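Local coordinates for protein putative 6-phosphogluconolactonase (Neisseria gonorrhoeae, PDB 3LHI) that probably hydrolyses 6-phosphogluconolactone to 6-phosphogluconate, the second step in the oxidative stage of the pentose phosphate pathway, at residues A142-K147 with D181-T186; L191-E196 with A200-A205; S216-L219 with G223-C226. One frame throughout, in Å; residues are numbered along the deposited sequence.

Contact 1: A142-K147 with D181-T186; sequences ASIFPK and DAIAHT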
loop_
_atom_site.group_PDB
_atom_site.type_symbol
_atom_site.label_atom_id
_atom_site.label_comp_id
_atom_site.label_asym_id
_atom_site.label_seq_id
_atom_site.Cartn_x
_atom_site.Cartn_y
_atom_site.Cartn_z
ATOM N N ALA A 142 1.022 4.274 -3.987
ATOM C CA ALA A 142 0.253 4.784 -2.859
ATOM C C ALA A 142 -0.689 5.877 -3.369
ATOM O O ALA A 142 -1.366 5.613 -4.362
ATOM C CB ALA A 142 1.199 5.178 -1.712
ATOM N N SER A 143 -0.796 7.018 -2.698
ATOM C CA SER A 143 -1.473 8.149 -3.293
ATOM C C SER A 143 -0.439 9.265 -3.501
ATOM O O SER A 143 -0.771 10.457 -3.384
ATOM C CB SER A 143 -2.700 8.593 -2.502
ATOM O OG SER A 143 -3.854 7.796 -2.800
ATOM N N ILE A 144 0.760 8.890 -3.947
ATOM C CA ILE A 144 1.765 9.860 -4.372
ATOM C C ILE A 144 1.579 10.065 -5.884
ATOM O O ILE A 144 2.118 9.353 -6.711
ATOM C CB ILE A 144 3.176 9.404 -4.034
ATOM C CG1 ILE A 144 3.275 9.085 -2.553
ATOM C CG2 ILE A 144 4.172 10.490 -4.466
ATOM C CD1 ILE A 144 4.642 8.426 -2.137
ATOM N N PHE A 145 0.695 10.990 -6.190
ATOM C CA PHE A 145 0.300 11.292 -7.549
ATOM C C PHE A 145 1.198 12.409 -8.146
ATOM O O PHE A 145 1.520 13.367 -7.445
ATOM C CB PHE A 145 -1.142 11.782 -7.580
ATOM C CG PHE A 145 -2.177 10.680 -7.472
ATOM C CD1 PHE A 145 -2.649 10.085 -8.605
ATOM C CD2 PHE A 145 -2.675 10.267 -6.230
ATOM C CE1 PHE A 145 -3.616 9.063 -8.510
ATOM C CE2 PHE A 145 -3.602 9.260 -6.127
ATOM C CZ PHE A 145 -4.085 8.650 -7.281
ATOM N N PRO A 146 1.598 12.268 -9.414
ATOM C CA PRO A 146 2.591 13.209 -9.968
ATOM C C PRO A 146 2.146 14.662 -10.059
ATOM O O PRO A 146 3.001 15.557 -10.014
ATOM C CB PRO A 146 2.883 12.620 -11.332
ATOM C CG PRO A 146 1.631 11.842 -11.686
ATOM C CD PRO A 146 1.185 11.256 -10.401
ATOM N N LYS A 147 0.856 14.938 -10.175
ATOM C CA LYS A 147 0.358 16.321 -10.225
ATOM C C LYS A 147 -0.130 16.848 -8.887
ATOM O O LYS A 147 -0.594 17.972 -8.779
ATOM C CB LYS A 147 -0.771 16.452 -11.279
ATOM C CG LYS A 147 -0.306 16.065 -12.670
ATOM C CD LYS A 147 -1.323 16.406 -13.708
ATOM C CE LYS A 147 -0.805 16.059 -15.135
ATOM N NZ LYS A 147 0.435 15.144 -15.228
ATOM N N ASP A 181 9.485 8.469 2.322
ATOM C CA ASP A 181 10.327 8.034 3.462
ATOM C C ASP A 181 9.747 6.820 4.132
ATOM O O ASP A 181 10.484 5.881 4.486
ATOM C CB ASP A 181 10.487 9.197 4.452
ATOM C CG ASP A 181 11.296 8.831 5.664
ATOM O OD1 ASP A 181 10.697 8.389 6.662
ATOM O OD2 ASP A 181 12.505 9.041 5.595
ATOM N N ALA A 182 8.460 6.825 4.386
ATOM C CA ALA A 182 7.801 5.717 5.056
ATOM C C ALA A 182 7.926 4.441 4.225
ATOM O O ALA A 182 8.188 3.364 4.784
ATOM C CB ALA A 182 6.300 6.035 5.356
ATOM N N ILE A 183 7.729 4.550 2.921
ATOM C CA ILE A 183 7.866 3.398 2.038
ATOM C C ILE A 183 9.257 2.868 2.044
ATOM O O ILE A 183 9.484 1.656 2.207
ATOM C CB ILE A 183 7.420 3.779 0.575
ATOM C CG1 ILE A 183 5.945 4.122 0.574
ATOM C CG2 ILE A 183 7.811 2.702 -0.439
ATOM C CD1 ILE A 183 5.437 4.761 -0.782
ATOM N N ALA A 184 10.234 3.777 1.920
ATOM C CA ALA A 184 11.627 3.394 1.795
ATOM C C ALA A 184 12.148 2.693 3.055
ATOM O O ALA A 184 13.092 1.898 2.934
ATOM C CB ALA A 184 12.487 4.602 1.473
ATOM N N HIS A 185 11.574 3.014 4.205
ATOM C CA HIS A 185 12.026 2.454 5.480
ATOM C C HIS A 185 11.201 1.274 5.952
ATOM O O HIS A 185 11.291 0.811 7.097
ATOM C CB HIS A 185 12.147 3.536 6.563
ATOM C CG HIS A 185 13.214 4.515 6.262
ATOM N ND1 HIS A 185 13.018 5.561 5.383
ATOM C CD2 HIS A 185 14.521 4.550 6.628
ATOM C CE1 HIS A 185 14.161 6.229 5.250
ATOM N NE2 HIS A 185 15.085 5.634 5.999
ATOM N N THR A 186 10.387 0.732 5.044
ATOM C CA THR A 186 9.655 -0.501 5.283
ATOM C C THR A 186 10.611 -1.670 4.928
ATOM O O THR A 186 11.188 -1.703 3.864
ATOM C CB THR A 186 8.379 -0.564 4.426
ATOM O OG1 THR A 186 7.518 0.498 4.849
ATOM C CG2 THR A 186 7.685 -1.871 4.656
#
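Ile144 and Ile183 take the same rotamer, with CG1 anti to the carbonyl carbon and beside the backbone N (chi1 -55° and -64°). CD1 then lies anti to CA in both, which stretches each side chain into a straight arm. The two arms reach toward each other and meet tip to tip, CD1 of Ile144 standing 4.0 Å from CD1 of Ile183. Ala142 adds a looser touch from beside Ile144, its CB lying 4.4 Å from CD1 of Ile183, so that this one methyl serves both loop residues. No hydrogen bond crosses between the segments, and the joint is small, wholly apolar and buried.

The hydrogen bonds are local to the helix end that carries Ile183. His185, the first residue to leave helical geometry, turns its ring back so that ND1 donates to Asp181 O at 2.7 Å, nearly straight at the hydrogen (164°) and with the oxygen in the ring plane. His185 N reaches the same Asp181 O at 3.1 Å; one carbonyl takes two donors from one residue, and the ND1 bond helps set the ring's rotation. Thr186 OG1 gives its proton to Ala182 O at 2.9 Å, and this oxygen is also bonded by Gln127 NE2.

On the loop side, Ser143 OG is hydrogen-bonded to Asp69 and Arg175, while Phe145 stacks on His140. Ala142 and Ile144 both touch Ser177 of strand 175-178, and Ile183 sits on Leu131 and Leu133 of strand 130-133. The helix end and the loop thus both rest on the mixed sheet and meet each other through the isoleucines.

Contact 2: L191-E196 with A200-A205; sequences LAIQGE and AVFDQA
Ala200 N donates to Glu196 O at 2.8 Å, bent to 151° at the hydrogen; this i to i+4 bond closes the first turn of helix 196-206. Ala200 CB lies 3.5 Å from the same carbonyl oxygen. Gly195 takes the N-cap position with a positive phi of 99°, at backbone angles where a CB would press on the carbonyl O before it.

Beyond the turn the contact is apolar. Phe202 extends CG anti to its own N (chi1 179°), which carries the ring from the helix over to the strand. There the Leu191 and Phe202 side chains run alongside one another in opposite senses, with Leu191 CD2 3.8 Å from Phe202 CE1 and as close to CD1. Ile193 lies crosswise, roughly perpendicular to the Phe202 side chain, and sets CD1 3.9 Å from Phe202 CB, at the root of the ring. Both aliphatic methyls approach the ring obliquely. Phe3, edge to face, and Trp5 also meet it.

Strand 188-194 thus passes through the single residue Gly195 into a helix packed on the side chains of alternate strand residues, the opening half of the beta-alpha-beta crossover to the parallel strand 226-231, as in Rossmann-like folds.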
loop_
_atom_site.group_PDB
_atom_site.type_symbol
_atom_site.label_atom_id
_atom_site.label_comp_id
_atom_site.label_asym_id
_atom_site.label_seq_id
_atom_site.Cartn_x
_atom_site.Cartn_y
_atom_site.Cartn_z
ATOM N N LEU A 191 5.512 -5.042 -4.921
ATOM C CA LEU A 191 4.708 -4.321 -5.919
ATOM C C LEU A 191 3.954 -5.387 -6.715
ATOM O O LEU A 191 4.596 -6.318 -7.268
ATOM C CB LEU A 191 5.608 -3.500 -6.855
ATOM C CG LEU A 191 4.867 -2.816 -8.014
ATOM C CD1 LEU A 191 3.864 -1.786 -7.524
ATOM C CD2 LEU A 191 5.875 -2.162 -8.953
ATOM N N ALA A 192 2.646 -5.240 -6.808
ATOM C CA ALA A 192 1.825 -6.100 -7.631
ATOM C C ALA A 192 1.190 -5.309 -8.742
ATOM O O ALA A 192 0.560 -4.283 -8.496
ATOM C CB ALA A 192 0.730 -6.709 -6.780
ATOM N N ILE A 193 1.432 -5.749 -9.978
ATOM C CA ILE A 193 0.922 -5.093 -11.175
ATOM C C ILE A 193 0.436 -6.156 -12.154
ATOM O O ILE A 193 0.898 -7.278 -12.120
ATOM C CB ILE A 193 1.977 -4.162 -11.802
ATOM C CG1 ILE A 193 3.322 -4.845 -11.997
ATOM C CG2 ILE A 193 2.060 -2.792 -11.067
ATOM C CD1 ILE A 193 4.221 -4.179 -13.049
ATOM N N GLN A 194 -0.491 -5.762 -13.013
ATOM C CA GLN A 194 -1.055 -6.674 -14.011
ATOM C C GLN A 194 -1.208 -5.991 -15.384
ATOM O O GLN A 194 -1.638 -4.811 -15.478
ATOM C CB GLN A 194 -2.389 -7.218 -13.491
ATOM C CG GLN A 194 -3.075 -8.195 -14.411
ATOM C CD GLN A 194 -4.373 -8.755 -13.834
ATOM O OE1 GLN A 194 -4.644 -8.677 -12.624
ATOM N NE2 GLN A 194 -5.169 -9.356 -14.705
ATOM N N GLY A 195 -0.797 -6.705 -16.451
ATOM C CA GLY A 195 -1.124 -6.237 -17.832
ATOM C C GLY A 195 -0.012 -5.498 -18.546
ATOM O O GLY A 195 0.834 -4.854 -17.906
ATOM N N GLU A 196 -0.027 -5.558 -19.892
ATOM C CA GLU A 196 1.085 -5.038 -20.660
ATOM C C GLU A 196 1.218 -3.522 -20.527
ATOM O O GLU A 196 2.334 -2.987 -20.625
ATOM C CB GLU A 196 0.978 -5.490 -22.141
ATOM C CG GLU A 196 -0.251 -4.975 -22.908
ATOM C CD GLU A 196 -0.693 -5.903 -24.078
ATOM O OE1 GLU A 196 0.096 -6.798 -24.509
ATOM O OE2 GLU A 196 -1.851 -5.735 -24.546
ATOM N N ALA A 200 4.573 -1.755 -19.393
ATOM C CA ALA A 200 5.265 -0.679 -20.161
ATOM C C ALA A 200 5.616 0.557 -19.311
ATOM O O ALA A 200 6.767 1.025 -19.283
ATOM C CB ALA A 200 4.462 -0.288 -21.435
ATOM N N VAL A 201 4.668 0.953 -18.478
ATOM C CA VAL A 201 4.886 2.054 -17.545
ATOM C C VAL A 201 5.932 1.693 -16.489
ATOM O O VAL A 201 6.831 2.489 -16.186
ATOM C CB VAL A 201 3.566 2.400 -16.887
ATOM C CG1 VAL A 201 3.782 3.443 -15.763
ATOM C CG2 VAL A 201 2.566 2.907 -17.928
ATOM N N PHE A 202 5.824 0.482 -15.923
ATOM C CA PHE A 202 6.872 -0.019 -15.056
ATOM C C PHE A 202 8.275 0.069 -15.713
ATOM O O PHE A 202 9.252 0.515 -15.073
ATOM C CB PHE A 202 6.588 -1.452 -14.601
ATOM C CG PHE A 202 7.645 -1.999 -13.735
ATOM C CD1 PHE A 202 7.604 -1.823 -12.357
ATOM C CD2 PHE A 202 8.732 -2.660 -14.279
ATOM C CE1 PHE A 202 8.608 -2.282 -11.575
ATOM C CE2 PHE A 202 9.757 -3.127 -13.470
ATOM C CZ PHE A 202 9.670 -2.939 -12.093
ATOM N N ASP A 203 8.375 -0.405 -16.959
ATOM C CA ASP A 203 9.694 -0.395 -17.605
ATOM C C ASP A 203 10.239 1.042 -17.767
ATOM O O ASP A 203 11.442 1.295 -17.535
ATOM C CB ASP A 203 9.638 -1.147 -18.933
ATOM C CG ASP A 203 9.467 -2.663 -18.762
ATOM O OD1 ASP A 203 9.862 -3.229 -17.708
ATOM O OD2 ASP A 203 8.936 -3.283 -19.717
ATOM N N GLN A 204 9.381 1.984 -18.131
ATOM C CA GLN A 204 9.793 3.399 -18.123
ATOM C C GLN A 204 10.284 3.795 -16.727
ATOM O O GLN A 204 11.427 4.282 -16.547
ATOM C CB GLN A 204 8.638 4.290 -18.549
ATOM C CG GLN A 204 8.977 5.767 -18.730
ATOM C CD GLN A 204 9.963 6.029 -19.838
ATOM O OE1 GLN A 204 9.927 5.381 -20.897
ATOM N NE2 GLN A 204 10.861 6.988 -19.607
ATOM N N ALA A 205 9.456 3.529 -15.714
ATOM C CA ALA A 205 9.836 3.958 -14.373
ATOM C C ALA A 205 11.147 3.363 -13.929
ATOM O O ALA A 205 11.888 3.985 -13.188
ATOM C CB ALA A 205 8.708 3.640 -13.358
#

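Contact 3: S216-L219 with G223-C226; sequences SLVL and GVNC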
loop_
_atom_site.group_PDB
_atom_site.type_symbol
_atom_site.label_atom_id
_atom_site.label_comp_id
_atom_site.label_asym_id
_atom_site.label_seq_id
_atom_site.Cartn_x
_atom_site.Cartn_y
_atom_site.Cartn_z
ATOM N N SER A 216 8.959 5.363 -9.746
ATOM C CA SER A 216 10.384 5.406 -10.049
ATOM C C SER A 216 11.205 5.854 -8.862
ATOM O O SER A 216 12.376 5.507 -8.770
ATOM C CB SER A 216 10.731 6.339 -11.225
ATOM O OG SER A 216 10.568 7.693 -10.921
ATOM N N LEU A 217 10.634 6.679 -7.992
ATOM C CA LEU A 217 11.364 7.164 -6.828
ATOM C C LEU A 217 11.533 6.097 -5.752
ATOM O O LEU A 217 12.403 6.211 -4.873
ATOM C CB LEU A 217 10.716 8.411 -6.242
ATOM C CG LEU A 217 10.505 9.578 -7.227
ATOM C CD1 LEU A 217 9.879 10.743 -6.457
ATOM C CD2 LEU A 217 11.785 9.917 -8.000
ATOM N N VAL A 218 10.647 5.090 -5.772
ATOM C CA VAL A 218 10.756 3.934 -4.910
ATOM C C VAL A 218 11.721 2.935 -5.510
ATOM O O VAL A 218 12.604 2.463 -4.811
ATOM C CB VAL A 218 9.368 3.302 -4.694
ATOM C CG1 VAL A 218 9.496 1.980 -3.858
ATOM C CG2 VAL A 218 8.340 4.299 -4.076
ATOM N N LEU A 219 11.579 2.613 -6.786
ATOM C CA LEU A 219 12.401 1.607 -7.474
ATOM C C LEU A 219 13.883 1.967 -7.417
ATOM O O LEU A 219 14.745 1.087 -7.286
ATOM C CB LEU A 219 11.954 1.443 -8.941
ATOM C CG LEU A 219 10.552 0.892 -9.163
ATOM C CD1 LEU A 219 10.216 0.923 -10.671
ATOM C CD2 LEU A 219 10.417 -0.528 -8.610
ATOM N N GLY A 223 18.643 1.517 -0.710
ATOM C CA GLY A 223 18.192 0.666 0.365
ATOM C C GLY A 223 16.878 -0.018 0.133
ATOM O O GLY A 223 16.423 -0.737 1.009
ATOM N N VAL A 224 16.245 0.214 -1.026
ATOM C CA VAL A 224 14.942 -0.391 -1.326
ATOM C C VAL A 224 15.161 -1.428 -2.436
ATOM O O VAL A 224 15.762 -1.144 -3.489
ATOM C CB VAL A 224 13.866 0.640 -1.774
ATOM C CG1 VAL A 224 12.474 -0.017 -1.962
ATOM C CG2 VAL A 224 13.805 1.779 -0.800
ATOM N N ASN A 225 14.697 -2.636 -2.165
ATOM C CA ASN A 225 14.709 -3.750 -3.108
ATOM C C ASN A 225 13.289 -4.281 -3.258
ATOM O O ASN A 225 12.866 -5.167 -2.520
ATOM C CB ASN A 225 15.598 -4.863 -2.583
ATOM C CG ASN A 225 15.645 -6.077 -3.547
ATOM O OD1 ASN A 225 15.558 -5.913 -4.780
ATOM N ND2 ASN A 225 15.786 -7.285 -2.984
ATOM N N CYS A 226 12.551 -3.736 -4.224
ATOM C CA CYS A 226 11.141 -4.097 -4.420
ATOM C C CYS A 226 10.955 -5.472 -5.051
ATOM O O CYS A 226 11.543 -5.766 -6.113
ATOM C CB CYS A 226 10.414 -3.102 -5.337
ATOM S SG CYS A 226 10.187 -1.495 -4.701
HETATM O O HOH W 1 13.312 -1.185 -5.599
#
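The return half of a beta-alpha-beta crossover is closed here: short helix 215-219 ends, and the chain turns through 223-226 into strand 226-231, which lies parallel to strand 188-194 in the sheet. The turn is held to the end of the helix by four buried residues, Val218 and Leu219 on one side and Val224 and Cys226 on the other.

Val218 works with one branch. Its CG1 is anti to the backbone N (chi1 175°), and that methyl stands 4.1 Å from Val224 CG1, the two valines crossing obliquely. Val224 CG1 is likewise anti to its own N, and it is these two CG1 branches that meet, while Val224 CB lies 3.8 Å from the backbone oxygen Val218 O. Cys226 is modelled in two conformers. In one of them its sulfur rests against both helix residues, SG lying 3.6 Å from Val218 CG1 and 4.0 Å from Leu219 CD2; these sulfur contacts are described for one conformer and are less certain for that reason. Leu219 sends its CB away from the turn, yet the end of the side chain swings back to reach Cys226.

Around this joint Val218 packs against Leu180 of helix 180-184, and Leu219 against Ala205 of helix 196-206. Cys226 also pairs with Val4 through backbone hydrogen bonding, joining the turn to strand 3-8.

With no direct hydrogen bond between the segments, a water supplies the polar link: Cys226 N donates to it at 3.0 Å, and the water lies 3.2 Å from Leu219 O, placed to donate to it, though other acceptors compete for its protons.

In the fold
All three contacts have buried apolar cores, but only contact 2 also reaches exposed residues, at the first turn of its helix. Contact 1 lies nearest the centre of the chain and joins distant segments by methyl packing alone; contacts 2 and 3 each close a short turn, one with a direct backbone bond, the other through a water. Contacts 2 and 3 serve the two ends of the same crossover and meet where Phe202 CE1 lies 3.7 Å from Leu219 CD1. Contact 3 touches contact 1 as well, with Val218 CG1 3.9 Å from Ile183 CG2. Contacts 1 and 2 do not touch: about 8 Å separates their nearest atoms, and contact 3 bridges them.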